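Local coordinates for protein glycoside hydrolase YxiA (Bacillus licheniformis, PDB 3LV4) that probably hydrolyses arabinan, as a calcium-binding family 43 glycoside hydrolase resembling endo-1,5-alpha-L-arabinosidases of the L-arabinan degradation pathway, at residues A[16-21]-A[25-30]; A[44-49]-A[53-58]; A[229-234]-A[303-308]. All coordinates share one frame; numbering follows the deposited sequence.

Contact 1: residues A[16-21]-A[25-30]; sequences PSIIKA and YYVFGS. With ACT (acetate ion), chain F.
Ser17 and Ile19 pair with Phe28 and Tyr26 across an antiparallel beta hairpin, each pair sharing two backbone hydrogen bonds; the straightest, Tyr26 N to Ile19 O, spans 2.8 Å at 165°. At the non-hydrogen-bonded pairs, Ile18 lies opposite Val27 and Lys20 opposite Tyr25.

Apolar packing covers both faces. Ile18 CD1 meets Val27 CG1 at 3.8 Å, and Pro16 CB touches the same valine. On the other face, Ile19 CG2 reaches the edge of the Phe28 ring, in its plane and 3.7 Å from CE1.

Lys20 makes a CH-pi contact, its CD 3.6 Å from the Tyr25 ring centroid. Bends at chi2 (149°) and chi3 (94°) bring CD over that ring face, and Phe295 packs edge-to-face with the ring. Tyr25 OH donates to acetate O at 2.6 Å, the ion probably coming from the crystallisation liquor. A serine in place of Tyr25 would probably leave Lys20 CD without the ring face it rests on and Phe295 without its aromatic partner.

The hairpin forms the inner strands of a propeller blade, with Pro16 beside Asp15, the predicted proton acceptor; strand 33-37 pairs with strand 24-29, strand 303-310 packs on Pro16, Ile18 and Val27, and strand 80-83 covers Ile19 and Phe28.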
loop_
_atom_site.group_PDB
_atom_site.type_symbol
_atom_site.label_atom_id
_atom_site.label_comp_id
_atom_site.label_asym_id
_atom_site.label_seq_id
_atom_site.Cartn_x
_atom_site.Cartn_y
_atom_site.Cartn_z
ATOM N N PRO A 16 5.187 3.751 5.107
ATOM C CA PRO A 16 4.781 3.314 6.449
ATOM C C PRO A 16 4.320 1.853 6.506
ATOM O O PRO A 16 3.483 1.422 5.696
ATOM C CB PRO A 16 3.601 4.240 6.765
ATOM C CG PRO A 16 3.026 4.539 5.405
ATOM C CD PRO A 16 4.244 4.725 4.535
ATOM N N SER A 17 4.857 1.110 7.468
ATOM C CA SER A 17 4.439 -0.271 7.711
ATOM C C SER A 17 3.799 -0.374 9.098
ATOM O O SER A 17 4.463 -0.195 10.126
ATOM C CB SER A 17 5.627 -1.234 7.572
ATOM O OG SER A 17 5.189 -2.556 7.284
ATOM N N ILE A 18 2.500 -0.656 9.111
ATOM C CA ILE A 18 1.690 -0.612 10.327
ATOM C C ILE A 18 1.875 -1.834 11.224
ATOM O O ILE A 18 2.022 -2.963 10.748
ATOM C CB ILE A 18 0.178 -0.456 9.968
ATOM C CG1 ILE A 18 -0.668 -0.130 11.204
ATOM C CG2 ILE A 18 -0.355 -1.710 9.264
ATOM C CD1 ILE A 18 -0.604 1.320 11.625
ATOM N N ILE A 19 1.874 -1.603 12.531
ATOM C CA ILE A 19 1.847 -2.702 13.492
ATOM C C ILE A 19 1.189 -2.196 14.766
ATOM O O ILE A 19 1.440 -1.066 15.194
ATOM C CB ILE A 19 3.265 -3.274 13.791
ATOM C CG1 ILE A 19 3.195 -4.340 14.900
ATOM C CG2 ILE A 19 4.260 -2.146 14.153
ATOM C CD1 ILE A 19 4.522 -5.064 15.175
ATOM N N LYS A 20 0.318 -3.009 15.351
ATOM C CA LYS A 20 -0.322 -2.615 16.591
ATOM C C LYS A 20 0.239 -3.420 17.750
ATOM O O LYS A 20 0.332 -4.644 17.675
ATOM C CB LYS A 20 -1.841 -2.779 16.514
ATOM C CG LYS A 20 -2.533 -2.331 17.792
ATOM C CD LYS A 20 -3.905 -1.785 17.522
ATOM C CE LYS A 20 -4.973 -2.820 17.657
ATOM N NZ LYS A 20 -6.125 -2.251 18.431
ATOM N N ALA A 21 0.629 -2.727 18.813
ATOM C CA ALA A 21 1.094 -3.399 20.020
ATOM C C ALA A 21 0.668 -2.604 21.234
ATOM O O ALA A 21 0.676 -1.381 21.204
ATOM C CB ALA A 21 2.609 -3.544 19.996
ATOM N N TYR A 25 -0.988 2.012 17.767
ATOM C CA TYR A 25 -0.587 1.761 16.385
ATOM C C TYR A 25 0.762 2.413 16.129
ATOM O O TYR A 25 0.979 3.567 16.497
ATOM C CB TYR A 25 -1.601 2.348 15.402
ATOM C CG TYR A 25 -2.976 1.725 15.479
ATOM C CD1 TYR A 25 -3.260 0.537 14.812
ATOM C CD2 TYR A 25 -3.995 2.330 16.205
ATOM C CE1 TYR A 25 -4.516 -0.039 14.878
ATOM C CE2 TYR A 25 -5.252 1.766 16.278
ATOM C CZ TYR A 25 -5.507 0.582 15.610
ATOM O OH TYR A 25 -6.754 0.010 15.675
ATOM N N TYR A 26 1.661 1.666 15.493
ATOM C CA TYR A 26 2.950 2.189 15.074
ATOM C C TYR A 26 3.083 2.100 13.568
ATOM O O TYR A 26 2.570 1.164 12.954
ATOM C CB TYR A 26 4.078 1.378 15.724
ATOM C CG TYR A 26 4.196 1.614 17.204
ATOM C CD1 TYR A 26 3.432 0.884 18.107
ATOM C CD2 TYR A 26 5.074 2.572 17.702
ATOM C CE1 TYR A 26 3.538 1.106 19.473
ATOM C CE2 TYR A 26 5.186 2.803 19.057
ATOM C CZ TYR A 26 4.420 2.070 19.941
ATOM O OH TYR A 26 4.539 2.307 21.294
ATOM N N VAL A 27 3.757 3.079 12.969
ATOM C CA VAL A 27 4.226 2.927 11.599
ATOM C C VAL A 27 5.742 3.033 11.554
ATOM O O VAL A 27 6.339 3.921 12.183
ATOM C CB VAL A 27 3.583 3.934 10.603
ATOM C CG1 VAL A 27 2.131 3.538 10.307
ATOM C CG2 VAL A 27 3.694 5.374 11.120
ATOM N N PHE A 28 6.362 2.108 10.829
ATOM C CA PHE A 28 7.809 2.141 10.617
ATOM C C PHE A 28 8.058 2.342 9.140
ATOM O O PHE A 28 7.481 1.638 8.305
ATOM C CB PHE A 28 8.467 0.839 11.092
ATOM C CG PHE A 28 8.427 0.656 12.587
ATOM C CD1 PHE A 28 7.334 0.055 13.197
ATOM C CD2 PHE A 28 9.480 1.101 13.382
ATOM C CE1 PHE A 28 7.292 -0.107 14.576
ATOM C CE2 PHE A 28 9.455 0.937 14.767
ATOM C CZ PHE A 28 8.356 0.339 15.366
ATOM N N GLY A 29 8.902 3.319 8.813
ATOM C CA GLY A 29 9.118 3.691 7.428
ATOM C C GLY A 29 10.583 3.784 7.084
ATOM O O GLY A 29 11.447 3.424 7.892
ATOM N N SER A 30 10.864 4.260 5.876
ATOM C CA SER A 30 12.245 4.449 5.444
ATOM C C SER A 30 12.979 5.477 6.314
ATOM O O SER A 30 12.349 6.267 7.035
ATOM C CB SER A 30 12.285 4.848 3.970
ATOM O OG SER A 30 11.706 3.815 3.179
HETATM C C ACT F . -9.149 2.548 16.321
HETATM O O ACT F . -8.778 1.402 16.661
HETATM O OXT ACT F . -8.939 2.878 15.132
HETATM C CH3 ACT F . -9.802 3.476 17.294
#

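Contact 2: residues A[44-49]-A[53-58]; sequences TQISSS and GNPLIP
Asn54 and Ser47 meet where an Asx turn packs against a classic beta bulge, formed by Ile46 and Ser47 opposite Ser34 at the outer strand of a propeller blade. The side-chain amide of Asn54 does two jobs. Its OD1 accepts from Leu56 N at 2.9 Å, in the carbonyl plane, which closes the turn; its ND2 donates to Ser49 O across the contact. The CG of Asn54 lies anti to its own backbone N (chi1 -179°), which carries the amide across to residues 47-49, and with both ends engaged its rotation is probably fixed. ND2 also donates to Leu32 O.

The close packing centres on Ser47. Its CB lies 3.6 Å from Asn54 ND2, and its OG comes within 3.5 Å of Leu56 CD1. That hydroxyl is buried beside a leucine methyl but satisfied, being hydrogen-bonded to Leu32 O and Ser34 OG. Leu56 itself is buried, continuing inward onto Phe28.

The other side is looser. Pro55 is exposed, and its ring rests on Ile46 by van der Waals contact alone: CG stands 3.7 Å from Ile46 O and 4.1 Å from Ile46 CG2, the two side chains meeting at a slant. Ile46, partly exposed, turns its other branch toward Tyr26. Thus the loop after strand 44-47 folds back on the strand end mainly through the asparagine amide and Ser47. The bond from Asn54 ND2 to Ser49 O measures 2.8 Å and is nearly straight at 160°; the acceptor lies in the asparagine amide plane, whereas the donor sits well above the plane of the Ser49 carbonyl.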
loop_
_atom_site.group_PDB
_atom_site.type_symbol
_atom_site.label_atom_id
_atom_site.label_comp_id
_atom_site.label_asym_id
_atom_site.label_seq_id
_atom_site.Cartn_x
_atom_site.Cartn_y
_atom_site.Cartn_z
ATOM N N THR A 44 2.076 10.825 16.654
ATOM C CA THR A 44 3.223 11.438 17.287
ATOM C C THR A 44 4.489 10.926 16.613
ATOM O O THR A 44 4.685 9.720 16.473
ATOM C CB THR A 44 3.258 11.093 18.780
ATOM O OG1 THR A 44 2.104 11.657 19.414
ATOM C CG2 THR A 44 4.519 11.641 19.434
ATOM N N GLN A 45 5.340 11.841 16.173
ATOM C CA GLN A 45 6.586 11.446 15.531
ATOM C C GLN A 45 7.554 10.893 16.574
ATOM O O GLN A 45 7.798 11.527 17.600
ATOM C CB GLN A 45 7.215 12.642 14.817
ATOM C CG GLN A 45 8.354 12.271 13.880
ATOM C CD GLN A 45 7.861 11.960 12.484
ATOM O OE1 GLN A 45 7.030 12.689 11.934
ATOM N NE2 GLN A 45 8.371 10.877 11.900
ATOM N N ILE A 46 8.108 9.714 16.311
ATOM C CA ILE A 46 9.084 9.118 17.221
ATOM C C ILE A 46 10.511 9.301 16.713
ATOM O O ILE A 46 11.414 9.658 17.482
ATOM C CB ILE A 46 8.816 7.619 17.444
ATOM C CG1 ILE A 46 7.458 7.402 18.109
ATOM C CG2 ILE A 46 9.924 6.991 18.297
ATOM C CD1 ILE A 46 6.954 5.972 17.952
ATOM N N SER A 47 10.705 9.059 15.420
ATOM C CA SER A 47 12.014 9.189 14.779
ATOM C C SER A 47 11.806 9.586 13.318
ATOM O O SER A 47 10.722 9.352 12.770
ATOM C CB SER A 47 12.784 7.868 14.872
ATOM O OG SER A 47 12.109 6.825 14.182
ATOM N N SER A 48 12.838 10.157 12.686
ATOM C CA SER A 48 12.692 10.740 11.348
ATOM C C SER A 48 13.805 10.409 10.358
ATOM O O SER A 48 13.589 10.446 9.142
ATOM C CB SER A 48 12.567 12.258 11.447
ATOM O OG SER A 48 11.414 12.597 12.185
ATOM N N SER A 49 14.997 10.112 10.863
ATOM C CA SER A 49 16.123 9.848 9.973
ATOM C C SER A 49 17.173 8.957 10.614
ATOM O O SER A 49 17.150 8.708 11.821
ATOM C CB SER A 49 16.769 11.157 9.494
ATOM O OG SER A 49 17.477 11.802 10.545
ATOM N N GLY A 53 21.704 8.360 17.837
ATOM C CA GLY A 53 20.697 8.824 18.778
ATOM C C GLY A 53 19.266 8.520 18.367
ATOM O O GLY A 53 18.334 8.758 19.138
ATOM N N ASN A 54 19.076 7.997 17.159
ATOM C CA ASN A 54 17.750 7.529 16.760
ATOM C C ASN A 54 17.278 6.469 17.764
ATOM O O ASN A 54 17.952 5.462 17.965
ATOM C CB ASN A 54 17.796 6.968 15.337
ATOM C CG ASN A 54 16.441 6.485 14.853
ATOM O OD1 ASN A 54 15.791 5.682 15.514
ATOM N ND2 ASN A 54 16.013 6.969 13.689
ATOM N N PRO A 55 16.124 6.697 18.417
ATOM C CA PRO A 55 15.734 5.818 19.528
ATOM C C PRO A 55 15.555 4.357 19.117
ATOM O O PRO A 55 15.759 3.466 19.948
ATOM C CB PRO A 55 14.398 6.409 20.003
ATOM C CG PRO A 55 13.953 7.317 18.911
ATOM C CD PRO A 55 15.178 7.803 18.222
ATOM N N LEU A 56 15.187 4.109 17.862
ATOM C CA LEU A 56 14.974 2.734 17.406
ATOM C C LEU A 56 16.293 1.965 17.373
ATOM O O LEU A 56 16.349 0.800 17.756
ATOM C CB LEU A 56 14.304 2.706 16.026
ATOM C CG LEU A 56 12.961 3.438 15.903
ATOM C CD1 LEU A 56 12.421 3.307 14.487
ATOM C CD2 LEU A 56 11.935 2.924 16.921
ATOM N N ILE A 57 17.345 2.622 16.896
ATOM C CA ILE A 57 18.693 2.051 16.909
ATOM C C ILE A 57 19.697 3.184 17.109
ATOM O O ILE A 57 20.209 3.745 16.140
ATOM C CB ILE A 57 19.039 1.326 15.584
ATOM C CG1 ILE A 57 17.874 0.458 15.100
ATOM C CG2 ILE A 57 20.296 0.463 15.763
ATOM C CD1 ILE A 57 18.171 -0.282 13.782
ATOM N N PRO A 58 19.969 3.538 18.373
ATOM C CA PRO A 58 20.777 4.728 18.681
ATOM C C PRO A 58 22.211 4.666 18.148
ATOM O O PRO A 58 22.815 5.714 17.920
ATOM C CB PRO A 58 20.780 4.767 20.215
ATOM C CG PRO A 58 19.606 3.950 20.634
ATOM C CD PRO A 58 19.394 2.913 19.577
#

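Contact 3: residues A[229-234]-A[303-308]; sequences YNIRVA and SYLIFH
The backbone from Tyr229 to Ile231 runs almost opposite to that from Leu305 to His308, at 166°, but the two are not paired as strands of one sheet. Their nearest CA atoms, those of Ile231 and Phe307, are 9.2 Å apart, so side chains alone bridge the gap. Strand 230-236 instead bonds to strands 213-220 and 272-280, while strand 303-310 lies between strands 285-296 and 319-327.

Ile231 carries the apolar part. With CG1 beside the backbone N (chi1 -67°) and an extended chi2, its CD1 reaches out to meet Leu305 CD2 tip to tip at 4.0 Å. The same methyl lies 4.1 Å from Phe307 CB, where the two side chains cross at about a right angle. All three residues are buried, and Asn292 of strand 285-296 adds to the packing around Ile231 and Leu305.

At the Tyr229-His308 end the chemistry becomes aromatic and polar. Tyr229 CE2 approaches His308 CE1 at 4.0 Å, the side chains again crossing nearly at right angles. Tyr229 OH is hydrogen-bonded to Glu201, while His308 stacks on His14 and makes a weak hydrogen bond to Asp15.

On the far face of strand 230-236, Arg232 NE donates to Asn230 OD1 at 2.8 Å and 166°, with the acceptor close to the guanidinium plane. Further bonds from the arginine to Tyr270 O, Glu268 O and Lys364 O tie this face to neighbouring segments.

Packing of neighbouring blades around a central site is characteristic of the five-bladed beta-propeller of family 43. Here Tyr229 and His308 adjoin Glu201 and Asp15, the predicted proton donor and proton acceptor.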
loop_
_atom_site.group_PDB
_atom_site.type_symbol
_atom_site.label_atom_id
_atom_site.label_comp_id
_atom_site.label_asym_id
_atom_site.label_seq_id
_atom_site.Cartn_x
_atom_site.Cartn_y
_atom_site.Cartn_z
ATOM N N TYR A 229 2.885 7.300 -8.948
ATOM C CA TYR A 229 2.742 6.233 -7.948
ATOM C C TYR A 229 1.272 5.948 -7.738
ATOM O O TYR A 229 0.478 6.874 -7.547
ATOM C CB TYR A 229 3.301 6.703 -6.614
ATOM C CG TYR A 229 4.167 5.733 -5.842
ATOM C CD1 TYR A 229 4.944 4.764 -6.481
ATOM C CD2 TYR A 229 4.253 5.831 -4.459
ATOM C CE1 TYR A 229 5.764 3.901 -5.739
ATOM C CE2 TYR A 229 5.060 4.990 -3.725
ATOM C CZ TYR A 229 5.814 4.033 -4.358
ATOM O OH TYR A 229 6.615 3.226 -3.582
ATOM N N ASN A 230 0.903 4.675 -7.764
ATOM C CA ASN A 230 -0.476 4.303 -7.502
ATOM C C ASN A 230 -0.577 2.915 -6.893
ATOM O O ASN A 230 0.146 1.995 -7.286
ATOM C CB ASN A 230 -1.355 4.444 -8.766
ATOM C CG ASN A 230 -0.934 3.514 -9.889
ATOM O OD1 ASN A 230 -1.650 2.566 -10.225
ATOM N ND2 ASN A 230 0.224 3.783 -10.486
ATOM N N ILE A 231 -1.472 2.784 -5.919
ATOM C CA ILE A 231 -1.676 1.525 -5.216
ATOM C C ILE A 231 -2.585 0.619 -6.027
ATOM O O ILE A 231 -3.645 1.041 -6.492
ATOM C CB ILE A 231 -2.286 1.754 -3.816
ATOM C CG1 ILE A 231 -1.277 2.483 -2.919
ATOM C CG2 ILE A 231 -2.713 0.423 -3.190
ATOM C CD1 ILE A 231 -1.883 3.105 -1.658
ATOM N N ARG A 232 -2.155 -0.624 -6.208
ATOM C CA ARG A 232 -2.950 -1.613 -6.912
ATOM C C ARG A 232 -3.058 -2.849 -6.045
ATOM O O ARG A 232 -2.268 -3.044 -5.111
ATOM C CB ARG A 232 -2.325 -1.968 -8.265
ATOM C CG ARG A 232 -2.096 -0.762 -9.165
ATOM C CD ARG A 232 -2.037 -1.114 -10.651
ATOM N NE ARG A 232 -1.930 0.108 -11.450
ATOM C CZ ARG A 232 -2.139 0.182 -12.762
ATOM N NH1 ARG A 232 -2.438 -0.914 -13.457
ATOM N NH2 ARG A 232 -2.028 1.356 -13.383
ATOM N N VAL A 233 -4.035 -3.690 -6.351
ATOM C CA VAL A 233 -4.251 -4.886 -5.554
ATOM C C VAL A 233 -4.603 -6.068 -6.457
ATOM O O VAL A 233 -5.132 -5.891 -7.570
ATOM C CB VAL A 233 -5.342 -4.636 -4.482
ATOM C CG1 VAL A 233 -6.722 -4.438 -5.142
ATOM C CG2 VAL A 233 -5.359 -5.756 -3.435
ATOM N N ALA A 234 -4.266 -7.265 -5.982
ATOM C CA ALA A 234 -4.611 -8.512 -6.640
ATOM C C ALA A 234 -4.962 -9.478 -5.519
ATOM O O ALA A 234 -4.725 -9.171 -4.347
ATOM C CB ALA A 234 -3.422 -9.031 -7.456
ATOM N N SER A 303 -11.264 -2.415 8.243
ATOM C CA SER A 303 -9.937 -2.477 7.625
ATOM C C SER A 303 -9.463 -1.063 7.270
ATOM O O SER A 303 -10.278 -0.157 7.044
ATOM C CB SER A 303 -9.958 -3.339 6.348
ATOM O OG SER A 303 -10.219 -4.703 6.629
ATOM N N TYR A 304 -8.147 -0.887 7.208
ATOM C CA TYR A 304 -7.544 0.414 6.961
ATOM C C TYR A 304 -6.369 0.315 6.009
ATOM O O TYR A 304 -5.573 -0.617 6.076
ATOM C CB TYR A 304 -7.039 1.024 8.263
ATOM C CG TYR A 304 -8.087 1.168 9.336
ATOM C CD1 TYR A 304 -8.876 2.304 9.409
ATOM C CD2 TYR A 304 -8.271 0.173 10.290
ATOM C CE1 TYR A 304 -9.826 2.447 10.399
ATOM C CE2 TYR A 304 -9.226 0.302 11.285
ATOM C CZ TYR A 304 -9.998 1.444 11.336
ATOM O OH TYR A 304 -10.947 1.591 12.325
ATOM N N LEU A 305 -6.269 1.305 5.133
ATOM C CA LEU A 305 -5.138 1.452 4.232
ATOM C C LEU A 305 -4.266 2.555 4.804
ATOM O O LEU A 305 -4.751 3.659 5.055
ATOM C CB LEU A 305 -5.639 1.857 2.846
ATOM C CG LEU A 305 -4.615 1.858 1.710
ATOM C CD1 LEU A 305 -4.274 0.423 1.291
ATOM C CD2 LEU A 305 -5.151 2.635 0.515
ATOM N N ILE A 306 -2.991 2.252 5.038
ATOM C CA ILE A 306 -2.049 3.227 5.578
ATOM C C ILE A 306 -0.959 3.457 4.544
ATOM O O ILE A 306 -0.356 2.505 4.057
ATOM C CB ILE A 306 -1.403 2.735 6.890
ATOM C CG1 ILE A 306 -2.476 2.447 7.946
ATOM C CG2 ILE A 306 -0.358 3.750 7.416
ATOM C CD1 ILE A 306 -2.942 1.003 7.964
ATOM N N PHE A 307 -0.708 4.715 4.202
ATOM C CA PHE A 307 0.205 5.028 3.104
ATOM C C PHE A 307 0.806 6.412 3.289
ATOM O O PHE A 307 0.384 7.171 4.166
ATOM C CB PHE A 307 -0.523 4.918 1.749
ATOM C CG PHE A 307 -1.764 5.776 1.646
ATOM C CD1 PHE A 307 -2.956 5.373 2.242
ATOM C CD2 PHE A 307 -1.734 6.980 0.956
ATOM C CE1 PHE A 307 -4.106 6.165 2.148
ATOM C CE2 PHE A 307 -2.875 7.778 0.851
ATOM C CZ PHE A 307 -4.062 7.371 1.446
ATOM N N HIS A 308 1.810 6.746 2.492
ATOM C CA HIS A 308 2.263 8.135 2.477
ATOM C C HIS A 308 1.750 8.778 1.207
ATOM O O HIS A 308 1.348 8.089 0.265
ATOM C CB HIS A 308 3.787 8.266 2.573
ATOM C CG HIS A 308 4.516 7.749 1.377
ATOM N ND1 HIS A 308 4.481 8.378 0.144
ATOM C CD2 HIS A 308 5.296 6.659 1.217
ATOM C CE1 HIS A 308 5.213 7.694 -0.717
ATOM N NE2 HIS A 308 5.721 6.647 -0.089
#

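In the fold
Contacts 1 and 3 are buried, whereas contact 2 lies at the margin of the fold with one side exposed. Contacts 1 and 2 belong to the same blade, the hairpin at its inner edge and the bulged outer strand at the other; Tyr26 and Phe28 of the former pack on Ile46 and Leu56 of the latter. Contact 3 joins two other blades and reaches contact 1 where Pro16, Ile18 and Val27 meet residues 306-308. Backbone pairing dominates contact 1, one asparagine amide supplies the hydrogen bond across contact 2, beside packing on Ser47 and Ile46, and contact 3 relies on side-chain packing. Contacts 2 and 3 do not touch, their centres being about 25 Å apart.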